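Local coordinates for protein 3-oxo-tetronate kinase (Cupriavidus necator, PDB 5DMH) that catalyses the ATP-dependent phosphorylation of 3-oxo-tetronate to 3-oxo-tetronate 4-phosphate, as a member of the four-carbon acid sugar kinase family, at residues 329-334 with 342-347; 309-314 with 443-448; 368-373 with 396-401. All coordinates share one frame; numbering follows the deposited sequence.

Contact 1 (329-334 with 342-347); sequences DAALAF and VLIYAT. With ADP (adenosine-5'-diphosphate), chain C.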
loop_
_atom_site.group_PDB
_atom_site.type_symbol
_atom_site.label_atom_id
_atom_site.label_comp_id
_atom_site.label_asym_id
_atom_site.label_seq_id
_atom_site.Cartn_x
_atom_site.Cartn_y
_atom_site.Cartn_z
ATOM N N ASP A 329 23.966 5.615 -13.140
ATOM C CA ASP A 329 24.786 6.790 -13.410
ATOM C C ASP A 329 24.209 7.576 -14.594
ATOM O O ASP A 329 24.152 8.807 -14.561
ATOM C CB ASP A 329 26.241 6.403 -13.709
ATOM C CG ASP A 329 26.980 5.841 -12.494
ATOM O OD1 ASP A 329 26.502 6.009 -11.353
ATOM O OD2 ASP A 329 28.063 5.238 -12.696
ATOM N N ALA A 330 23.763 6.868 -15.631
ATOM C CA ALA A 330 23.223 7.525 -16.823
ATOM C C ALA A 330 21.928 8.255 -16.508
ATOM O O ALA A 330 21.668 9.343 -17.047
ATOM C CB ALA A 330 22.989 6.521 -17.929
ATOM N N ALA A 331 21.102 7.644 -15.663
ATOM C CA ALA A 331 19.841 8.261 -15.247
ATOM C C ALA A 331 20.080 9.509 -14.418
ATOM O O ALA A 331 19.421 10.509 -14.604
ATOM C CB ALA A 331 19.006 7.283 -14.490
ATOM N N LEU A 332 21.041 9.443 -13.501
ATOM C CA LEU A 332 21.452 10.595 -12.730
ATOM C C LEU A 332 21.946 11.743 -13.612
ATOM O O LEU A 332 21.598 12.906 -13.403
ATOM C CB LEU A 332 22.584 10.175 -11.789
ATOM C CG LEU A 332 22.374 9.935 -10.294
ATOM C CD1 LEU A 332 21.034 10.363 -9.805
ATOM C CD2 LEU A 332 22.651 8.479 -9.956
ATOM N N ALA A 333 22.786 11.413 -14.583
ATOM C CA ALA A 333 23.328 12.408 -15.500
ATOM C C ALA A 333 22.194 13.021 -16.308
ATOM O O ALA A 333 22.199 14.210 -16.597
ATOM C CB ALA A 333 24.372 11.775 -16.425
ATOM N N PHE A 334 21.215 12.198 -16.665
ATOM C CA PHE A 334 20.096 12.663 -17.481
ATOM C C PHE A 334 19.269 13.677 -16.687
ATOM O O PHE A 334 18.988 14.790 -17.162
ATOM C CB PHE A 334 19.242 11.460 -17.903
ATOM C CG PHE A 334 18.109 11.811 -18.804
ATOM C CD1 PHE A 334 18.346 12.131 -20.141
ATOM C CD2 PHE A 334 16.814 11.823 -18.338
ATOM C CE1 PHE A 334 17.316 12.460 -20.986
ATOM C CE2 PHE A 334 15.759 12.156 -19.196
ATOM C CZ PHE A 334 16.015 12.471 -20.519
ATOM N N VAL A 342 12.370 14.994 -14.735
ATOM C CA VAL A 342 12.419 13.903 -15.669
ATOM C C VAL A 342 11.734 12.674 -15.088
ATOM O O VAL A 342 11.546 12.561 -13.875
ATOM C CB VAL A 342 13.868 13.521 -16.055
ATOM C CG1 VAL A 342 14.656 14.753 -16.505
ATOM C CG2 VAL A 342 14.580 12.782 -14.933
ATOM N N LEU A 343 11.391 11.766 -15.991
ATOM C CA LEU A 343 10.849 10.453 -15.688
ATOM C C LEU A 343 11.919 9.406 -15.963
ATOM O O LEU A 343 12.473 9.362 -17.077
ATOM C CB LEU A 343 9.647 10.186 -16.599
ATOM C CG LEU A 343 9.103 8.750 -16.566
ATOM C CD1 LEU A 343 8.525 8.355 -15.219
ATOM C CD2 LEU A 343 8.082 8.567 -17.661
ATOM N N ILE A 344 12.259 8.622 -14.942
ATOM C CA ILE A 344 13.091 7.438 -15.108
ATOM C C ILE A 344 12.186 6.241 -14.911
ATOM O O ILE A 344 11.536 6.129 -13.862
ATOM C CB ILE A 344 14.244 7.427 -14.100
ATOM C CG1 ILE A 344 14.981 8.766 -14.117
ATOM C CG2 ILE A 344 15.190 6.250 -14.344
ATOM C CD1 ILE A 344 15.758 9.086 -15.405
ATOM N N TYR A 345 12.145 5.329 -15.885
ATOM C CA TYR A 345 11.122 4.284 -15.871
ATOM C C TYR A 345 11.597 2.965 -16.418
ATOM O O TYR A 345 12.355 2.919 -17.370
ATOM C CB TYR A 345 9.854 4.722 -16.640
ATOM C CG TYR A 345 9.971 4.801 -18.161
ATOM C CD1 TYR A 345 10.548 5.901 -18.763
ATOM C CD2 TYR A 345 9.518 3.773 -18.974
ATOM C CE1 TYR A 345 10.652 6.004 -20.142
ATOM C CE2 TYR A 345 9.630 3.850 -20.354
ATOM C CZ TYR A 345 10.206 4.965 -20.929
ATOM O OH TYR A 345 10.302 5.064 -22.291
ATOM N N ALA A 346 11.147 1.892 -15.787
ATOM C CA ALA A 346 11.354 0.548 -16.294
ATOM C C ALA A 346 10.047 0.001 -16.850
ATOM O O ALA A 346 10.024 -1.050 -17.491
ATOM C CB ALA A 346 11.863 -0.340 -15.193
ATOM N N THR A 347 8.960 0.710 -16.553
ATOM C CA THR A 347 7.608 0.380 -17.019
ATOM C C THR A 347 7.566 -0.158 -18.437
ATOM O O THR A 347 8.033 0.495 -19.371
ATOM C CB THR A 347 6.720 1.622 -16.884
ATOM O OG1 THR A 347 6.913 2.188 -15.580
ATOM C CG2 THR A 347 5.238 1.289 -17.092
HETATM P PB ADP C . 2.893 -2.348 -8.377
HETATM O O1B ADP C . 2.525 -1.228 -7.409
HETATM O O2B ADP C . 2.366 -2.066 -9.774
HETATM O O3B ADP C . 2.563 -3.738 -7.854
HETATM P PA ADP C . 5.718 -2.702 -7.695
HETATM O O1A ADP C . 6.781 -1.679 -7.783
HETATM O O2A ADP C . 5.186 -3.175 -6.386
HETATM O O3A ADP C . 4.493 -2.205 -8.647
HETATM O "O5'" ADP C . 6.173 -4.063 -8.413
HETATM C "C5'" ADP C . 6.646 -4.085 -9.752
HETATM C "C4'" ADP C . 7.815 -5.060 -9.842
HETATM O "O4'" ADP C . 8.073 -5.365 -11.203
HETATM C "C3'" ADP C . 9.096 -4.461 -9.273
HETATM O "O3'" ADP C . 9.891 -5.467 -8.616
HETATM C "C2'" ADP C . 9.781 -3.961 -10.505
HETATM O "O2'" ADP C . 11.160 -3.727 -10.308
HETATM C "C1'" ADP C . 9.434 -5.060 -11.480
HETATM N N9 ADP C . 9.604 -4.588 -12.850
HETATM C C8 ADP C . 9.256 -3.376 -13.348
HETATM N N7 ADP C . 9.593 -3.276 -14.642
HETATM C C5 ADP C . 10.173 -4.454 -14.974
HETATM C C6 ADP C . 10.781 -4.998 -16.188
HETATM N N6 ADP C . 10.773 -4.228 -17.295
HETATM N N1 ADP C . 11.264 -6.255 -16.146
HETATM C C2 ADP C . 11.229 -7.007 -15.026
HETATM N N3 ADP C . 10.708 -6.576 -13.854
HETATM C C4 ADP C . 10.188 -5.314 -13.789
#
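The ring of Phe334 meets Val342 and Ile344 obliquely, neither squarely over a face nor squarely at an edge. One side of the ring does the touching: CE2 of Phe334 lies 3.9 Å from CG1 of Val342, and CD2 of Phe334 lies 4.1 Å from CD1 of Ile344. With CG anti to the backbone N (chi1 -177°), the ring is carried from helix 327-336 over to the strand; Pro312 and the ring of His338 are its further neighbours. The second flat group, the Tyr345 ring, has the carbonyl oxygen of Thr347 at its edge, in plane. One helical turn before Phe334, CB of Ala331 lies 3.8 Å from CD1 of Ile344 and also touches its CG2 branch. The helix thus packs on a strand of the nucleotide-binding C-terminal domain whose following loop lines the ADP pocket: N6 of ADP donates to O of Ala346 at 3.3 Å, nearly straight at 162°, while CB of Ala346 lies near N7 of the adenine. The chemistry is therefore divided: no hydrogen bond joins helix to strand, which meet through apolar side chains, whereas the loop just past the strand reads the adenine amino group through the main-chain carbonyl of Ala346.

Contact 2 (309-314 with 443-448); sequences QGRPAL and FFDEAL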
loop_
_atom_site.group_PDB
_atom_site.type_symbol
_atom_site.label_atom_id
_atom_site.label_comp_id
_atom_site.label_asym_id
_atom_site.label_seq_id
_atom_site.Cartn_x
_atom_site.Cartn_y
_atom_site.Cartn_z
ATOM N N GLN A 309 3.382 14.267 -24.120
ATOM C CA GLN A 309 3.511 15.701 -23.869
ATOM C C GLN A 309 4.946 16.190 -24.016
ATOM O O GLN A 309 5.283 17.339 -23.693
ATOM C CB GLN A 309 2.957 16.003 -22.471
ATOM C CG GLN A 309 1.497 15.647 -22.355
ATOM C CD GLN A 309 0.860 16.126 -21.070
ATOM O OE1 GLN A 309 1.261 15.734 -19.978
ATOM N NE2 GLN A 309 -0.150 16.977 -21.196
ATOM N N GLY A 310 5.804 15.316 -24.519
ATOM C CA GLY A 310 7.156 15.694 -24.848
ATOM C C GLY A 310 8.082 15.921 -23.675
ATOM O O GLY A 310 9.120 16.569 -23.822
ATOM N N ARG A 311 7.727 15.373 -22.520
ATOM C CA ARG A 311 8.516 15.594 -21.307
ATOM C C ARG A 311 9.706 14.641 -21.247
ATOM O O ARG A 311 9.620 13.521 -21.708
ATOM C CB ARG A 311 7.622 15.484 -20.077
ATOM C CG ARG A 311 6.481 16.495 -20.094
ATOM C CD ARG A 311 5.647 16.468 -18.822
ATOM N NE ARG A 311 6.319 17.126 -17.698
ATOM C CZ ARG A 311 5.707 17.521 -16.580
ATOM N NH1 ARG A 311 4.411 17.317 -16.425
ATOM N NH2 ARG A 311 6.383 18.123 -15.610
ATOM N N PRO A 312 10.843 15.108 -20.705
ATOM C CA PRO A 312 12.068 14.303 -20.720
ATOM C C PRO A 312 11.944 13.006 -19.941
ATOM O O PRO A 312 11.382 12.992 -18.840
ATOM C CB PRO A 312 13.120 15.207 -20.070
ATOM C CG PRO A 312 12.394 16.378 -19.463
ATOM C CD PRO A 312 10.931 16.286 -19.826
ATOM N N ALA A 313 12.468 11.929 -20.517
ATOM C CA ALA A 313 12.366 10.603 -19.914
ATOM C C ALA A 313 13.530 9.708 -20.330
ATOM O O ALA A 313 14.057 9.814 -21.443
ATOM C CB ALA A 313 11.049 9.927 -20.310
ATOM N N LEU A 314 13.925 8.824 -19.433
ATOM C CA LEU A 314 14.911 7.812 -19.754
ATOM C C LEU A 314 14.424 6.456 -19.301
ATOM O O LEU A 314 14.050 6.286 -18.148
ATOM C CB LEU A 314 16.241 8.121 -19.082
ATOM C CG LEU A 314 17.342 7.099 -19.359
ATOM C CD1 LEU A 314 17.616 7.012 -20.850
ATOM C CD2 LEU A 314 18.604 7.485 -18.603
ATOM N N PHE A 443 -1.511 11.516 -13.845
ATOM C CA PHE A 443 -1.117 11.518 -12.456
ATOM C C PHE A 443 0.289 12.100 -12.185
ATOM O O PHE A 443 0.470 12.801 -11.215
ATOM C CB PHE A 443 -1.192 10.123 -11.877
ATOM C CG PHE A 443 -0.720 10.052 -10.466
ATOM C CD1 PHE A 443 -1.579 10.322 -9.425
ATOM C CD2 PHE A 443 0.618 9.737 -10.180
ATOM C CE1 PHE A 443 -1.117 10.251 -8.106
ATOM C CE2 PHE A 443 1.076 9.700 -8.893
ATOM C CZ PHE A 443 0.221 9.949 -7.850
ATOM N N PHE A 444 1.268 11.820 -13.041
ATOM C CA PHE A 444 2.630 12.230 -12.741
ATOM C C PHE A 444 2.689 13.761 -12.603
ATOM O O PHE A 444 3.289 14.294 -11.659
ATOM C CB PHE A 444 3.606 11.767 -13.830
ATOM C CG PHE A 444 3.835 10.283 -13.899
ATOM C CD1 PHE A 444 3.526 9.418 -12.840
ATOM C CD2 PHE A 444 4.405 9.744 -15.030
ATOM C CE1 PHE A 444 3.784 8.086 -12.950
ATOM C CE2 PHE A 444 4.656 8.415 -15.131
ATOM C CZ PHE A 444 4.350 7.569 -14.082
ATOM N N ASP A 445 2.072 14.472 -13.548
ATOM C CA ASP A 445 2.013 15.937 -13.501
ATOM C C ASP A 445 1.161 16.445 -12.359
ATOM O O ASP A 445 1.542 17.383 -11.663
ATOM C CB ASP A 445 1.512 16.532 -14.835
ATOM C CG ASP A 445 1.498 18.045 -14.819
ATOM O OD1 ASP A 445 2.583 18.649 -14.728
ATOM O OD2 ASP A 445 0.418 18.648 -14.878
ATOM N N GLU A 446 -0.008 15.837 -12.180
ATOM C CA GLU A 446 -0.868 16.187 -11.060
ATOM C C GLU A 446 -0.126 16.092 -9.727
ATOM O O GLU A 446 -0.200 17.009 -8.896
ATOM C CB GLU A 446 -2.108 15.295 -11.040
ATOM C CG GLU A 446 -3.075 15.594 -12.169
ATOM C CD GLU A 446 -4.183 14.559 -12.276
ATOM O OE1 GLU A 446 -3.886 13.346 -12.333
ATOM O OE2 GLU A 446 -5.351 14.959 -12.280
ATOM N N ALA A 447 0.600 15.001 -9.544
ATOM C CA ALA A 447 1.351 14.760 -8.306
ATOM C C ALA A 447 2.491 15.772 -8.114
ATOM O O ALA A 447 2.610 16.402 -7.047
ATOM C CB ALA A 447 1.884 13.344 -8.311
ATOM N N LEU A 448 3.283 15.979 -9.162
ATOM C CA LEU A 448 4.408 16.899 -9.077
ATOM C C LEU A 448 3.924 18.276 -8.647
ATOM O O LEU A 448 4.543 18.928 -7.802
ATOM C CB LEU A 448 5.126 17.005 -10.423
ATOM C CG LEU A 448 6.111 15.879 -10.690
ATOM C CD1 LEU A 448 6.500 15.937 -12.137
ATOM C CD2 LEU A 448 7.355 16.022 -9.780
HETATM O O HOH W 1 4.794 19.331 -13.461
#
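Arg311 and Asp445 form a salt bridge between a helix-ending turn and the C-terminal helix 443-451. The turn is a Schellman motif closing helix 297-308: Gly310, with positive phi, is its C-prime residue, and the N of Arg311 returns to the O of Trp306. Just beyond this turn, the arginine side chain runs roughly perpendicular to that of Asp445, with the guanidinium and carboxylate planes 65° apart. With the planes so turned, the groups do not pair flat and two-pronged; a single bond is made instead, NH1 of Arg311 to OD1 of Asp445 at 2.8 Å. The acceptor stands near the guanidinium plane, at its edge, but the donor approaches OD1 from above the carboxylate plane, 39° out of it. The bend at chi3 of Arg311 (76°) turns the guanidinium out of the line of its extended inner chain. Leu448, one turn after Asp445, points back alongside the arginine and brings its CD1 to 4.1 Å from NH2 of Arg311. The other carboxylate oxygen, OD2, is engaged by NE of Arg449 in a second salt bridge, so two arginines probably favour the charged form of Asp445. A water completes the first link, accepting from NH2 of Arg311 at 2.9 Å and donating to OD1 of Asp445 at 2.6 Å.

Contact 3 (368-373 with 396-401); sequences LVEQCL and SGAVVQ. With ADP (adenosine-5'-diphosphate), chain C.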
loop_
_atom_site.group_PDB
_atom_site.type_symbol
_atom_site.label_atom_id
_atom_site.label_comp_id
_atom_site.label_asym_id
_atom_site.label_seq_id
_atom_site.Cartn_x
_atom_site.Cartn_y
_atom_site.Cartn_z
ATOM N N LEU A 368 16.859 -5.828 -9.377
ATOM C CA LEU A 368 17.772 -4.939 -10.113
ATOM C C LEU A 368 17.092 -3.609 -10.421
ATOM O O LEU A 368 17.666 -2.531 -10.241
ATOM C CB LEU A 368 18.250 -5.585 -11.411
ATOM C CG LEU A 368 19.270 -6.691 -11.250
ATOM C CD1 LEU A 368 19.384 -7.595 -12.493
ATOM C CD2 LEU A 368 20.643 -6.086 -10.885
ATOM N N VAL A 369 15.849 -3.669 -10.879
ATOM C CA VAL A 369 15.136 -2.449 -11.211
ATOM C C VAL A 369 14.867 -1.580 -9.980
ATOM O O VAL A 369 15.073 -0.372 -10.024
ATOM C CB VAL A 369 13.827 -2.741 -11.956
ATOM C CG1 VAL A 369 12.961 -1.444 -12.085
ATOM C CG2 VAL A 369 14.118 -3.402 -13.319
ATOM N N GLU A 370 14.389 -2.195 -8.892
ATOM C CA GLU A 370 14.151 -1.501 -7.653
ATOM C C GLU A 370 15.424 -0.818 -7.174
ATOM O O GLU A 370 15.387 0.348 -6.786
ATOM C CB GLU A 370 13.637 -2.480 -6.568
ATOM C CG GLU A 370 12.222 -2.992 -6.807
ATOM C CD GLU A 370 11.785 -4.049 -5.813
ATOM O OE1 GLU A 370 12.365 -4.104 -4.701
ATOM O OE2 GLU A 370 10.883 -4.856 -6.162
ATOM N N GLN A 371 16.532 -1.548 -7.206
ATOM C CA GLN A 371 17.824 -1.040 -6.706
ATOM C C GLN A 371 18.293 0.159 -7.523
ATOM O O GLN A 371 18.871 1.112 -6.986
ATOM C CB GLN A 371 18.874 -2.141 -6.794
ATOM C CG GLN A 371 18.742 -3.214 -5.727
ATOM C CD GLN A 371 19.732 -4.364 -5.927
ATOM O OE1 GLN A 371 20.812 -4.184 -6.509
ATOM N NE2 GLN A 371 19.358 -5.557 -5.454
ATOM N N CYS A 372 18.055 0.095 -8.833
ATOM C CA CYS A 372 18.470 1.155 -9.751
ATOM C C CYS A 372 17.720 2.440 -9.453
ATOM O O CYS A 372 18.314 3.519 -9.267
ATOM C CB CYS A 372 18.233 0.717 -11.191
ATOM S SG CYS A 372 18.686 1.949 -12.412
ATOM N N LEU A 373 16.405 2.321 -9.352
ATOM C CA LEU A 373 15.567 3.480 -9.077
ATOM C C LEU A 373 15.886 4.038 -7.699
ATOM O O LEU A 373 15.868 5.273 -7.502
ATOM C CB LEU A 373 14.069 3.095 -9.226
ATOM C CG LEU A 373 13.623 2.829 -10.662
ATOM C CD1 LEU A 373 12.193 2.233 -10.689
ATOM C CD2 LEU A 373 13.708 4.053 -11.548
ATOM N N SER A 396 8.404 1.911 -4.303
ATOM C CA SER A 396 8.385 2.947 -3.258
ATOM C C SER A 396 9.129 2.511 -2.005
ATOM O O SER A 396 9.819 3.320 -1.361
ATOM C CB SER A 396 6.954 3.312 -2.898
ATOM O OG SER A 396 6.300 3.939 -3.969
ATOM N N GLY A 397 8.994 1.232 -1.651
ATOM C CA GLY A 397 9.728 0.677 -0.522
ATOM C C GLY A 397 11.224 0.842 -0.720
ATOM O O GLY A 397 11.940 1.316 0.194
ATOM N N ALA A 398 11.711 0.465 -1.909
ATOM C CA ALA A 398 13.139 0.586 -2.218
ATOM C C ALA A 398 13.596 2.039 -2.187
ATOM O O ALA A 398 14.587 2.382 -1.531
ATOM C CB ALA A 398 13.472 -0.045 -3.548
ATOM N N VAL A 399 12.863 2.898 -2.881
ATOM C CA VAL A 399 13.234 4.285 -2.973
ATOM C C VAL A 399 13.245 5.001 -1.622
ATOM O O VAL A 399 14.199 5.687 -1.292
ATOM C CB VAL A 399 12.311 5.028 -3.934
ATOM C CG1 VAL A 399 12.441 6.529 -3.740
ATOM C CG2 VAL A 399 12.604 4.588 -5.333
ATOM N N VAL A 400 12.189 4.818 -0.832
ATOM C CA VAL A 400 12.060 5.533 0.409
ATOM C C VAL A 400 13.084 5.043 1.426
ATOM O O VAL A 400 13.642 5.833 2.208
ATOM C CB VAL A 400 10.616 5.422 0.930
ATOM C CG1 VAL A 400 10.476 6.006 2.322
ATOM C CG2 VAL A 400 9.679 6.128 -0.033
ATOM N N GLN A 401 13.382 3.749 1.400
ATOM C CA GLN A 401 14.443 3.248 2.259
ATOM C C GLN A 401 15.801 3.841 1.835
ATOM O O GLN A 401 16.619 4.185 2.704
ATOM C CB GLN A 401 14.454 1.717 2.272
ATOM C CG GLN A 401 13.311 1.122 3.138
ATOM C CD GLN A 401 13.242 -0.419 3.117
ATOM O OE1 GLN A 401 13.609 -1.061 2.139
ATOM N NE2 GLN A 401 12.782 -1.001 4.212
HETATM P PB ADP C . 2.893 -2.348 -8.377
HETATM O O1B ADP C . 2.525 -1.228 -7.409
HETATM O O2B ADP C . 2.366 -2.066 -9.774
HETATM O O3B ADP C . 2.563 -3.738 -7.854
HETATM P PA ADP C . 5.718 -2.702 -7.695
HETATM O O1A ADP C . 6.781 -1.679 -7.783
HETATM O O2A ADP C . 5.186 -3.175 -6.386
HETATM O O3A ADP C . 4.493 -2.205 -8.647
HETATM O "O5'" ADP C . 6.173 -4.063 -8.413
HETATM C "C5'" ADP C . 6.646 -4.085 -9.752
HETATM C "C4'" ADP C . 7.815 -5.060 -9.842
HETATM O "O4'" ADP C . 8.073 -5.365 -11.203
HETATM C "C3'" ADP C . 9.096 -4.461 -9.273
HETATM O "O3'" ADP C . 9.891 -5.467 -8.616
HETATM C "C2'" ADP C . 9.781 -3.961 -10.505
HETATM O "O2'" ADP C . 11.160 -3.727 -10.308
HETATM C "C1'" ADP C . 9.434 -5.060 -11.480
HETATM N N9 ADP C . 9.604 -4.588 -12.850
HETATM C C8 ADP C . 9.256 -3.376 -13.348
HETATM N N7 ADP C . 9.593 -3.276 -14.642
HETATM C C5 ADP C . 10.173 -4.454 -14.974
HETATM C C6 ADP C . 10.781 -4.998 -16.188
HETATM N N6 ADP C . 10.773 -4.228 -17.295
HETATM N N1 ADP C . 11.264 -6.255 -16.146
HETATM C C2 ADP C . 11.229 -7.007 -15.026
HETATM N N3 ADP C . 10.708 -6.576 -13.854
HETATM C C4 ADP C . 10.188 -5.314 -13.789
#
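Glu370 and Ala398 bring helices 362-382 and 393-403 of the nucleotide-binding C-terminal domain together at a small residue, their CA atoms only 5.9 Å apart. The first helix also supplies the ribose-binding side of the ADP pocket. Along 368-373, Val369 comes first and faces the nucleotide: its CB lies 3.3 Å from O2' of ADP, with CG1 also close to that hydroxyl. Glu370, next in sequence, serves two partners with different parts of its side chain. At its base, CB packs 3.9 Å from CB of Ala398, whose methyl also rests against the carbonyl oxygen of Glu370 itself. Beyond CG the chain runs extended (chi2 174°), which carries the carboxylate to the ribose, where OE2 of Glu370 accepts a hydrogen bond from O3' of ADP at 2.7 Å. The other oxygen, OE1, forms a salt bridge with Lys84; the two partners together probably hold the carboxylate's rotation. One turn further on, Leu373 repeats the pattern of backbone meeting side chain: CG2 of Val399 lies 4.0 Å from O of Leu373 and 4.4 Å from its CB. The branch of Val399 that does this is the one anti to its carbonyl carbon. No hydrogen bond spans the two segments, so their closeness rests on small and branched apolar groups laid against the carbonyls of the first. Around the pair, helix 318-322 packs on Leu368, Val369 and Cys372, helix 41-53 touches Ser396, Val400 and Gln401 on the second helix, and strand 343-345 reaches Leu373 through Ile344.

After the sugar-binding N-terminal part, the chain reaches 309-314, which waits for its partner until 443-448 near the C terminus; contact 2 thus closes a long loop that encloses both others. Within it, contact 1 closes a short loop between helix 327-336 and strand 343-345, and contact 3 then opens and closes in series between helices 362-382 and 393-403. None cross. Strands 313-315 and 343-345 are neighbours, so contacts 1 and 2 share main-chain hydrogen bonds between Leu343 and both Pro312 and Leu314. Contacts 1 and 3 meet where Ala346 packs on Val369, and both touch ADP, whereas contacts 2 and 3 do not touch.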